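Local coordinates for protein arylalkylamine N-Acetyltransferase like 5b (Aedes aegypti, PDB 4FD4) that probably transfers acyl groups, such as acetyl, from acyl-coenzyme A to the amine of arylalkylamines such as serotonin and dopamine, as a GNAT-fold N-acetyltransferase, at residues 106-120 and 184-196. Sequence-based numbering, arbitrary orientation.
Sequences KLLALLERTADVCGR and ISQLALGDYRDEK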
# COMPACT_ATOMS: atom_id res chain seq x y z
N LYS A 106 -7.27 11.60 1.52
CA LYS A 106 -7.43 12.46 0.33
C LYS A 106 -6.31 12.30 -0.67
O LYS A 106 -6.55 12.25 -1.88
CB LYS A 106 -7.56 13.93 0.73
CG LYS A 106 -8.83 14.27 1.48
CD LYS A 106 -8.70 15.68 2.02
CE LYS A 106 -9.88 16.07 2.88
NZ LYS A 106 -9.78 17.49 3.29
N LEU A 107 -5.08 12.23 -0.18
CA LEU A 107 -3.95 11.95 -1.07
C LEU A 107 -4.08 10.62 -1.84
O LEU A 107 -3.86 10.56 -3.06
CB LEU A 107 -2.63 11.99 -0.30
CG LEU A 107 -1.39 11.48 -1.04
CD1 LEU A 107 -1.08 12.32 -2.29
CD2 LEU A 107 -0.20 11.48 -0.09
N LEU A 108 -4.42 9.56 -1.12
CA LEU A 108 -4.62 8.23 -1.71
C LEU A 108 -5.72 8.25 -2.76
O LEU A 108 -5.60 7.66 -3.84
CB LEU A 108 -4.97 7.21 -0.63
CG LEU A 108 -3.89 6.93 0.41
CD1 LEU A 108 -4.39 5.93 1.46
CD2 LEU A 108 -2.64 6.42 -0.27
N ALA A 109 -6.82 8.91 -2.40
CA ALA A 109 -7.94 9.11 -3.31
C ALA A 109 -7.46 9.80 -4.59
O ALA A 109 -7.84 9.40 -5.69
CB ALA A 109 -9.05 9.91 -2.64
N LEU A 110 -6.65 10.84 -4.45
CA LEU A 110 -6.13 11.55 -5.63
C LEU A 110 -5.29 10.62 -6.49
O LEU A 110 -5.41 10.60 -7.73
CB LEU A 110 -5.27 12.75 -5.20
CG LEU A 110 -4.39 13.41 -6.27
CD1 LEU A 110 -5.23 13.98 -7.41
CD2 LEU A 110 -3.55 14.50 -5.64
N LEU A 111 -4.44 9.84 -5.84
CA LEU A 111 -3.59 8.89 -6.56
C LEU A 111 -4.47 7.94 -7.37
O LEU A 111 -4.22 7.70 -8.56
CB LEU A 111 -2.69 8.12 -5.59
CG LEU A 111 -1.58 8.95 -4.95
CD1 LEU A 111 -1.09 8.27 -3.68
CD2 LEU A 111 -0.43 9.17 -5.93
N GLU A 112 -5.52 7.43 -6.72
CA GLU A 112 -6.37 6.43 -7.36
C GLU A 112 -7.16 7.05 -8.51
O GLU A 112 -7.30 6.45 -9.58
CB GLU A 112 -7.32 5.80 -6.33
CG GLU A 112 -8.06 4.61 -6.89
CD GLU A 112 -8.96 3.93 -5.87
OE1 GLU A 112 -8.63 3.89 -4.66
OE2 GLU A 112 -10.00 3.40 -6.31
N ARG A 113 -7.65 8.25 -8.29
CA ARG A 113 -8.47 8.96 -9.26
C ARG A 113 -7.65 9.29 -10.49
O ARG A 113 -8.12 9.17 -11.62
CB ARG A 113 -9.02 10.25 -8.65
CG ARG A 113 -10.29 10.75 -9.34
CD ARG A 113 -10.62 12.17 -8.89
NE ARG A 113 -10.93 12.28 -7.47
CZ ARG A 113 -12.13 12.02 -6.94
NH1 ARG A 113 -12.32 12.17 -5.63
NH2 ARG A 113 -13.13 11.60 -7.70
N THR A 114 -6.40 9.69 -10.28
CA THR A 114 -5.52 10.07 -11.38
C THR A 114 -5.11 8.85 -12.18
O THR A 114 -5.06 8.89 -13.42
CB THR A 114 -4.24 10.78 -10.87
OG1 THR A 114 -4.60 12.01 -10.22
CG2 THR A 114 -3.33 11.09 -12.04
N ALA A 115 -4.81 7.76 -11.48
CA ALA A 115 -4.40 6.54 -12.16
C ALA A 115 -5.56 6.01 -13.00
O ALA A 115 -5.36 5.59 -14.13
CB ALA A 115 -3.95 5.49 -11.16
N ASP A 116 -6.76 6.02 -12.42
CA ASP A 116 -7.96 5.57 -13.12
C ASP A 116 -7.75 4.20 -13.78
O ASP A 116 -8.09 4.02 -14.94
CB ASP A 116 -8.35 6.59 -14.19
CG ASP A 116 -9.71 6.30 -14.81
OD1 ASP A 116 -9.96 6.74 -15.95
OD2 ASP A 116 -10.53 5.61 -14.15
N VAL A 117 -7.21 3.24 -13.03
CA VAL A 117 -6.91 1.92 -13.60
C VAL A 117 -8.12 1.28 -14.30
O VAL A 117 -8.02 0.83 -15.46
CB VAL A 117 -6.36 0.96 -12.53
CG1 VAL A 117 -6.25 -0.45 -13.10
CG2 VAL A 117 -5.02 1.45 -12.04
N CYS A 118 -9.26 1.28 -13.62
CA CYS A 118 -10.45 0.63 -14.15
C CYS A 118 -10.90 1.24 -15.48
O CYS A 118 -11.30 0.53 -16.41
CB CYS A 118 -11.58 0.66 -13.13
SG CYS A 118 -11.23 -0.30 -11.61
N GLY A 119 -10.83 2.57 -15.57
CA GLY A 119 -11.25 3.26 -16.77
C GLY A 119 -10.26 3.09 -17.91
O GLY A 119 -10.66 2.89 -19.07
N ARG A 120 -8.98 3.15 -17.59
CA ARG A 120 -7.94 3.01 -18.60
C ARG A 120 -7.92 1.62 -19.21
O ARG A 120 -7.64 1.47 -20.40
CB ARG A 120 -6.58 3.35 -18.02
CG ARG A 120 -6.38 4.84 -17.84
CD ARG A 120 -4.95 5.16 -17.48
NE ARG A 120 -4.82 6.55 -17.07
CZ ARG A 120 -3.71 7.09 -16.58
NH1 ARG A 120 -2.62 6.33 -16.45
NH2 ARG A 120 -3.68 8.37 -16.23
N ILE A 184 1.93 4.14 -14.77
CA ILE A 184 1.04 4.92 -15.63
C ILE A 184 0.80 6.33 -15.12
O ILE A 184 0.30 7.19 -15.85
CB ILE A 184 -0.32 4.23 -15.79
CG1 ILE A 184 -0.89 3.89 -14.41
CG2 ILE A 184 -0.20 2.99 -16.67
CD1 ILE A 184 -2.24 3.24 -14.47
N SER A 185 1.15 6.58 -13.86
CA SER A 185 0.95 7.88 -13.26
C SER A 185 1.93 8.07 -12.11
O SER A 185 2.36 7.10 -11.49
CB SER A 185 -0.50 8.03 -12.78
OG SER A 185 -0.62 9.04 -11.80
N GLN A 186 2.31 9.32 -11.84
CA GLN A 186 3.17 9.61 -10.69
C GLN A 186 2.87 10.97 -10.08
O GLN A 186 2.22 11.81 -10.69
CB GLN A 186 4.66 9.50 -11.07
CG GLN A 186 5.01 9.94 -12.48
CD GLN A 186 6.49 9.79 -12.76
OE1 GLN A 186 7.34 10.32 -12.03
NE2 GLN A 186 6.82 9.06 -13.82
N LEU A 187 3.35 11.16 -8.86
CA LEU A 187 3.08 12.39 -8.12
C LEU A 187 4.24 12.72 -7.20
O LEU A 187 4.60 11.94 -6.31
CB LEU A 187 1.78 12.26 -7.30
CG LEU A 187 1.50 13.28 -6.19
CD1 LEU A 187 0.02 13.63 -6.09
CD2 LEU A 187 1.98 12.76 -4.85
N ALA A 188 4.83 13.89 -7.43
CA ALA A 188 5.86 14.40 -6.53
C ALA A 188 5.21 14.76 -5.20
O ALA A 188 4.34 15.64 -5.14
CB ALA A 188 6.55 15.60 -7.15
N LEU A 189 5.64 14.09 -4.14
CA LEU A 189 5.05 14.25 -2.82
C LEU A 189 5.07 15.70 -2.31
O LEU A 189 4.06 16.20 -1.81
CB LEU A 189 5.78 13.35 -1.81
CG LEU A 189 4.92 12.41 -0.98
CD1 LEU A 189 5.68 11.97 0.26
CD2 LEU A 189 3.61 13.07 -0.60
N GLY A 190 6.22 16.36 -2.42
CA GLY A 190 6.35 17.73 -1.93
C GLY A 190 5.54 18.73 -2.74
O GLY A 190 5.26 19.84 -2.28
N ASP A 191 5.16 18.34 -3.95
CA ASP A 191 4.33 19.20 -4.79
C ASP A 191 2.83 19.06 -4.49
O ASP A 191 2.02 19.84 -4.99
CB ASP A 191 4.61 18.96 -6.27
CG ASP A 191 6.00 19.42 -6.68
OD1 ASP A 191 6.61 20.23 -5.95
OD2 ASP A 191 6.49 18.96 -7.75
N TYR A 192 2.47 18.07 -3.67
CA TYR A 192 1.06 17.86 -3.32
C TYR A 192 0.47 19.04 -2.55
O TYR A 192 1.10 19.57 -1.63
CB TYR A 192 0.85 16.56 -2.52
CG TYR A 192 -0.59 16.38 -2.07
CD1 TYR A 192 -1.58 15.99 -2.97
CD2 TYR A 192 -0.96 16.62 -0.75
CE1 TYR A 192 -2.91 15.84 -2.57
CE2 TYR A 192 -2.29 16.47 -0.34
CZ TYR A 192 -3.25 16.08 -1.26
OH TYR A 192 -4.56 15.92 -0.86
N ARG A 193 -0.73 19.43 -2.95
CA ARG A 193 -1.50 20.48 -2.29
C ARG A 193 -2.94 20.00 -2.16
O ARG A 193 -3.51 19.54 -3.13
CB ARG A 193 -1.49 21.75 -3.15
CG ARG A 193 -0.13 22.39 -3.34
CD ARG A 193 0.41 22.90 -2.02
NE ARG A 193 1.68 23.58 -2.23
CZ ARG A 193 2.85 22.95 -2.33
NH1 ARG A 193 2.89 21.62 -2.24
NH2 ARG A 193 3.96 23.64 -2.53
N ASP A 194 -3.53 20.11 -0.97
CA ASP A 194 -4.94 19.75 -0.85
C ASP A 194 -5.84 20.86 -1.42
O ASP A 194 -5.34 21.80 -2.05
CB ASP A 194 -5.31 19.38 0.60
CG ASP A 194 -5.30 20.57 1.53
OD1 ASP A 194 -4.97 21.69 1.07
OD2 ASP A 194 -5.60 20.38 2.73
N GLU A 195 -7.15 20.75 -1.23
CA GLU A 195 -8.09 21.73 -1.80
C GLU A 195 -7.95 23.12 -1.15
O GLU A 195 -8.36 24.13 -1.72
CB GLU A 195 -9.53 21.23 -1.72
CG GLU A 195 -10.22 21.41 -0.38
CD GLU A 195 -9.90 20.31 0.62
OE1 GLU A 195 -9.18 19.36 0.24
OE2 GLU A 195 -10.38 20.38 1.77
N LYS A 196 -7.35 23.15 0.04
CA LYS A 196 -7.10 24.39 0.77
C LYS A 196 -5.88 25.10 0.22
O LYS A 196 -5.62 26.26 0.55
CB LYS A 196 -6.87 24.10 2.25
CG LYS A 196 -8.13 24.06 3.11
CD LYS A 196 -9.35 23.66 2.30
CE LYS A 196 -10.63 23.75 3.14
NZ LYS A 196 -11.87 23.55 2.32
O HOH W 1 -6.42 17.51 3.19
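L107 and L110, neighbours on one side of helix 99-115, meet the Y192 ring from two sides, one over a face and the other at the edge. L107 CD1 lies over the face, 4.0 Å from the ring centroid and 22° off its normal, a CH-pi contact; L110 CD2 meets the rim in the ring plane, 3.4 Å from Y192 CE1. Both leucines carry CG anti to the backbone N, which turns their methyls toward 184-196. L187, projecting from strand 182-188, pushes its two methyls into the notch between these leucines: CD1 sits 3.7 Å from L110 CD2, and CD2 comes against L107 CD1. L111 CD2 closes on L187 CB, the two side chains crossing at about a right angle. L189 reaches L107 CD2, and F201 touches both residues.

Strand and helix run roughly antiparallel, at 149°, and draw together toward A115 and S185, both small, whose CA atoms come within 5.6 Å. There I184, which with S185 forms a classic beta bulge opposite T212, pushes CD1 between A115 and V117. R120, its chain extended from CG to NE, runs past I184 in the opposite direction; its NH1 donates to I184 O (3.1 Å, 160°), nearly in the guanidinium plane but well above the carbonyl plane.

At the other end K106 NZ makes a long salt bridge to E195 OE2 (3.3 Å), an oxygen shared with K196 NZ, and a weak bond to a water held by D194. Helix 99-115 and the short helix 117-121 thus pack along the outermost strand of the GNAT sheet through an apolar middle, with a polar link at each end of the contact; the long ion pair, at least partly exposed, probably adds less to stability than the leucine-tyrosine packing.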